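PDB 2FB6: conserved hypothetical protein from Bacteroides thetaiotaomicron, which is of unknown function but has a parallel alpha/beta fold whose strand order resembles that of DsrE/DsrF-like sulfur-relay proteins. Local coordinates for residues A[43-48]-A[102-107]. Numbering follows the deposited sequence.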
ATOM      1  N   ASN A  43       2.330   2.964   5.426  1.00 10.91           N
ATOM      2  CA  ASN A  43       2.687   2.897   4.017  0.50 11.07           C
ATOM      3  C   ASN A  43       2.274   1.547   3.443  1.00 11.24           C
ATOM      4  O   ASN A  43       2.573   0.509   4.039  1.00 11.97           O
ATOM      5  CB  ASN A  43       4.203   3.063   3.853  0.50 11.46           C
ATOM      6  CG  ASN A  43       4.643   2.998   2.398  0.50 11.40           C
ATOM      7  OD1 ASN A  43       5.475   2.163   2.020  0.50 13.08           O
ATOM      8  ND2 ASN A  43       4.096   3.883   1.577  0.50 11.33           N
ATOM      9  N   ILE A  44       1.616   1.568   2.287  1.00 10.78           N
ATOM     10  CA  ILE A  44       1.187   0.333   1.640  1.00 11.54           C
ATOM     11  C   ILE A  44       1.900   0.222   0.306  1.00 10.48           C
ATOM     12  O   ILE A  44       1.909   1.174  -0.465  1.00 10.47           O
ATOM     13  CB  ILE A  44      -0.353   0.291   1.438  1.00 11.33           C
ATOM     14  CG1 ILE A  44      -1.073   0.392   2.809  1.00 13.15           C
ATOM     15  CG2 ILE A  44      -0.741  -1.003   0.666  1.00 13.63           C
ATOM     16  CD1 ILE A  44      -2.565   0.408   2.738  1.00 14.57           C
ATOM     17  N   ILE A  45       2.512  -0.935   0.068  1.00 10.20           N
ATOM     18  CA  ILE A  45       3.229  -1.207  -1.181  1.00 10.26           C
ATOM     19  C   ILE A  45       2.384  -2.175  -2.012  1.00 11.00           C
ATOM     20  O   ILE A  45       2.110  -3.287  -1.579  1.00 11.61           O
ATOM     21  CB  ILE A  45       4.602  -1.862  -0.918  1.00 10.79           C
ATOM     22  CG1 ILE A  45       5.455  -1.017   0.043  1.00 10.96           C
ATOM     23  CG2 ILE A  45       5.311  -2.119  -2.252  1.00 11.51           C
ATOM     24  CD1 ILE A  45       6.620  -1.815   0.617  1.00 13.56           C
ATOM     25  N   LEU A  46       1.974  -1.727  -3.193  1.00 10.85           N
ATOM     26  CA  LEU A  46       1.240  -2.572  -4.133  0.50 11.54           C
ATOM     27  C   LEU A  46       2.220  -3.258  -5.066  1.00 11.54           C
ATOM     28  O   LEU A  46       2.881  -2.604  -5.868  1.00 12.00           O
ATOM     29  CB  LEU A  46       0.281  -1.725  -4.962  0.50 11.84           C
ATOM     30  CG  LEU A  46      -0.992  -1.271  -4.270  0.50 11.60           C
ATOM     31  CD1 LEU A  46      -1.746  -0.297  -5.141  0.50 11.33           C
ATOM     32  CD2 LEU A  46      -1.851  -2.481  -3.985  0.50 13.26           C
ATOM     33  N   TRP A  47       2.321  -4.583  -4.982  1.00 12.21           N
ATOM     34  CA  TRP A  47       3.334  -5.281  -5.765  1.00 12.73           C
ATOM     35  C   TRP A  47       2.899  -6.725  -5.914  1.00 13.58           C
ATOM     36  O   TRP A  47       2.790  -7.434  -4.919  1.00 14.55           O
ATOM     37  CB  TRP A  47       4.670  -5.207  -5.011  1.00 13.07           C
ATOM     38  CG  TRP A  47       5.886  -5.590  -5.803  1.00 13.05           C
ATOM     39  CD1 TRP A  47       5.933  -6.301  -6.968  1.00 13.70           C
ATOM     40  CD2 TRP A  47       7.237  -5.310  -5.446  1.00 12.73           C
ATOM     41  NE1 TRP A  47       7.240  -6.473  -7.365  1.00 13.67           N
ATOM     42  CE2 TRP A  47       8.058  -5.859  -6.451  1.00 13.00           C
ATOM     43  CE3 TRP A  47       7.838  -4.618  -4.383  1.00 12.62           C
ATOM     44  CZ2 TRP A  47       9.456  -5.766  -6.412  1.00 12.83           C
ATOM     45  CZ3 TRP A  47       9.231  -4.517  -4.355  1.00 12.78           C
ATOM     46  CH2 TRP A  47      10.012  -5.077  -5.356  1.00 13.59           C
ATOM     47  N   GLY A  48       2.683  -7.164  -7.156  1.00 13.33           N
ATOM     48  CA  GLY A  48       2.211  -8.536  -7.417  1.00 13.92           C
ATOM     49  C   GLY A  48       0.793  -8.553  -7.946  1.00 13.48           C
ATOM     50  O   GLY A  48       0.380  -7.619  -8.622  1.00 13.72           O
ATOM     51  N   ILE A 102      14.810  -0.630  -4.524  1.00 13.31           N
ATOM     52  CA  ILE A 102      15.582   0.079  -3.503  1.00 14.02           C
ATOM     53  C   ILE A 102      14.720   0.401  -2.277  1.00 13.35           C
ATOM     54  O   ILE A 102      15.134   0.114  -1.163  1.00 13.33           O
ATOM     55  CB  ILE A 102      16.273   1.350  -4.092  1.00 14.85           C
ATOM     56  CG1 ILE A 102      17.340   0.946  -5.103  1.00 17.62           C
ATOM     57  CG2 ILE A 102      16.865   2.237  -2.975  1.00 16.30           C
ATOM     58  CD1 ILE A 102      18.381   0.032  -4.547  1.00 19.64           C
ATOM     59  N   PRO A 103      13.539   1.016  -2.474  1.00 13.36           N
ATOM     60  CA  PRO A 103      12.695   1.261  -1.305  1.00 12.98           C
ATOM     61  C   PRO A 103      12.423   0.025  -0.441  1.00 12.35           C
ATOM     62  O   PRO A 103      12.576   0.092   0.788  1.00 12.04           O
ATOM     63  CB  PRO A 103      11.410   1.836  -1.917  1.00 13.20           C
ATOM     64  CG  PRO A 103      11.888   2.529  -3.158  1.00 14.35           C
ATOM     65  CD  PRO A 103      12.971   1.632  -3.696  1.00 13.81           C
ATOM     66  N   LEU A 104      12.015  -1.092  -1.044  1.00 12.47           N
ATOM     67  CA  LEU A 104      11.732  -2.273  -0.227  1.00 11.71           C
ATOM     68  C   LEU A 104      12.971  -2.733   0.524  1.00 12.10           C
ATOM     69  O   LEU A 104      12.897  -3.086   1.704  1.00 12.14           O
ATOM     70  CB  LEU A 104      11.148  -3.412  -1.055  1.00 11.70           C
ATOM     71  CG  LEU A 104      10.834  -4.687  -0.256  1.00 11.06           C
ATOM     72  CD1 LEU A 104       9.887  -4.460   0.950  1.00 12.90           C
ATOM     73  CD2 LEU A 104      10.249  -5.737  -1.175  1.00 11.71           C
ATOM     74  N   THR A 105      14.104  -2.741  -0.168  1.00 12.40           N
ATOM     75  CA  THR A 105      15.362  -3.109   0.466  1.00 12.90           C
ATOM     76  C   THR A 105      15.613  -2.205   1.666  1.00 13.75           C
ATOM     77  O   THR A 105      15.921  -2.700   2.761  1.00 14.70           O
ATOM     78  CB  THR A 105      16.535  -3.060  -0.540  1.00 13.26           C
ATOM     79  OG1 THR A 105      16.230  -3.890  -1.671  1.00 12.13           O
ATOM     80  CG2 THR A 105      17.835  -3.553   0.119  1.00 13.91           C
ATOM     81  N   GLU A 106      15.448  -0.897   1.487  1.00 14.12           N
ATOM     82  CA  GLU A 106      15.676   0.028   2.590  0.60 14.58           C
ATOM     83  C   GLU A 106      14.726  -0.223   3.753  1.00 14.07           C
ATOM     84  O   GLU A 106      15.138  -0.213   4.920  1.00 13.96           O
ATOM     85  CB  GLU A 106      15.582   1.472   2.102  0.60 15.23           C
ATOM     86  CG  GLU A 106      16.746   1.857   1.190  0.60 17.86           C
ATOM     87  CD  GLU A 106      18.054   1.997   1.946  0.60 21.48           C
ATOM     88  OE1 GLU A 106      18.106   2.814   2.897  0.60 21.57           O
ATOM     89  OE2 GLU A 106      19.024   1.288   1.605  0.60 21.76           O
ATOM     90  N   TYR A 107      13.449  -0.464   3.445  1.00 12.92           N
ATOM     91  CA  TYR A 107      12.475  -0.718   4.514  1.00 12.38           C
ATOM     92  C   TYR A 107      12.896  -1.932   5.329  1.00 12.31           C
ATOM     93  O   TYR A 107      12.843  -1.920   6.558  1.00 12.35           O
ATOM     94  CB  TYR A 107      11.063  -0.954   3.958  1.00 11.89           C
ATOM     95  CG  TYR A 107      10.495   0.166   3.099  1.00 11.95           C
ATOM     96  CD1 TYR A 107      10.832   1.515   3.320  1.00 11.84           C
ATOM     97  CD2 TYR A 107       9.568  -0.122   2.104  1.00 12.42           C
ATOM     98  CE1 TYR A 107      10.296   2.539   2.520  1.00 12.89           C
ATOM     99  CE2 TYR A 107       9.023   0.894   1.317  1.00 11.17           C
ATOM    100  CZ  TYR A 107       9.382   2.220   1.538  1.00 12.09           C
ATOM    101  OH  TYR A 107       8.836   3.229   0.773  1.00 13.26           O
TER
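Tyr-107 OH, hydrogen-bonded to Glu-75 OE2 on the adjoining strand 73-77, lies beside the side-chain amide of Asn-43. The two side chains meet at about a right angle, with amide and phenol planes 69° apart. Glu-75 thus anchors the far end of the tyrosine over the sheet. At the other end, a chi1 of -57° sets CG beside the backbone N and folds the ring back over the preceding turn, where Pro-103 O meets one face, 3.1 Å above its plane and offset toward the rim; that oxygen also accepts the helical bond from Tyr-107 N at 2.9 Å. Ile-45 comes to the edge of the ring, close to its plane, where CD1 is 3.7 Å from both CE2 and CD2 of Tyr-107. The same methyl reaches Leu-104 CD1 at 4.2 Å, so the isoleucine tip bridges two residues one turn apart on the helix. Strand 41-46 is the middle of five parallel strands (order 4-3-2-1-5, as in DsrE-like folds), and helix 101-109 lies over it within the beta-alpha-beta crossover that spans the sheet from one outermost strand, 96-98, to the other, 113-116. Their local axes approach to 11.4 Å and run at 135°, and alternate residues Asn-43, Ile-45 and Trp-47 face the helix. Just beyond the strand, Trp-47 extends its six-membered ring toward Leu-104, bringing CZ3 to 3.6 Å from Leu-104 CD2 and 4.0 Å from Leu-104 CB; the methyl meets the indole obliquely. Met-100, in the loop leading into the helix, touches both Ile-45 and Trp-47, while the indole also touches Cys-77.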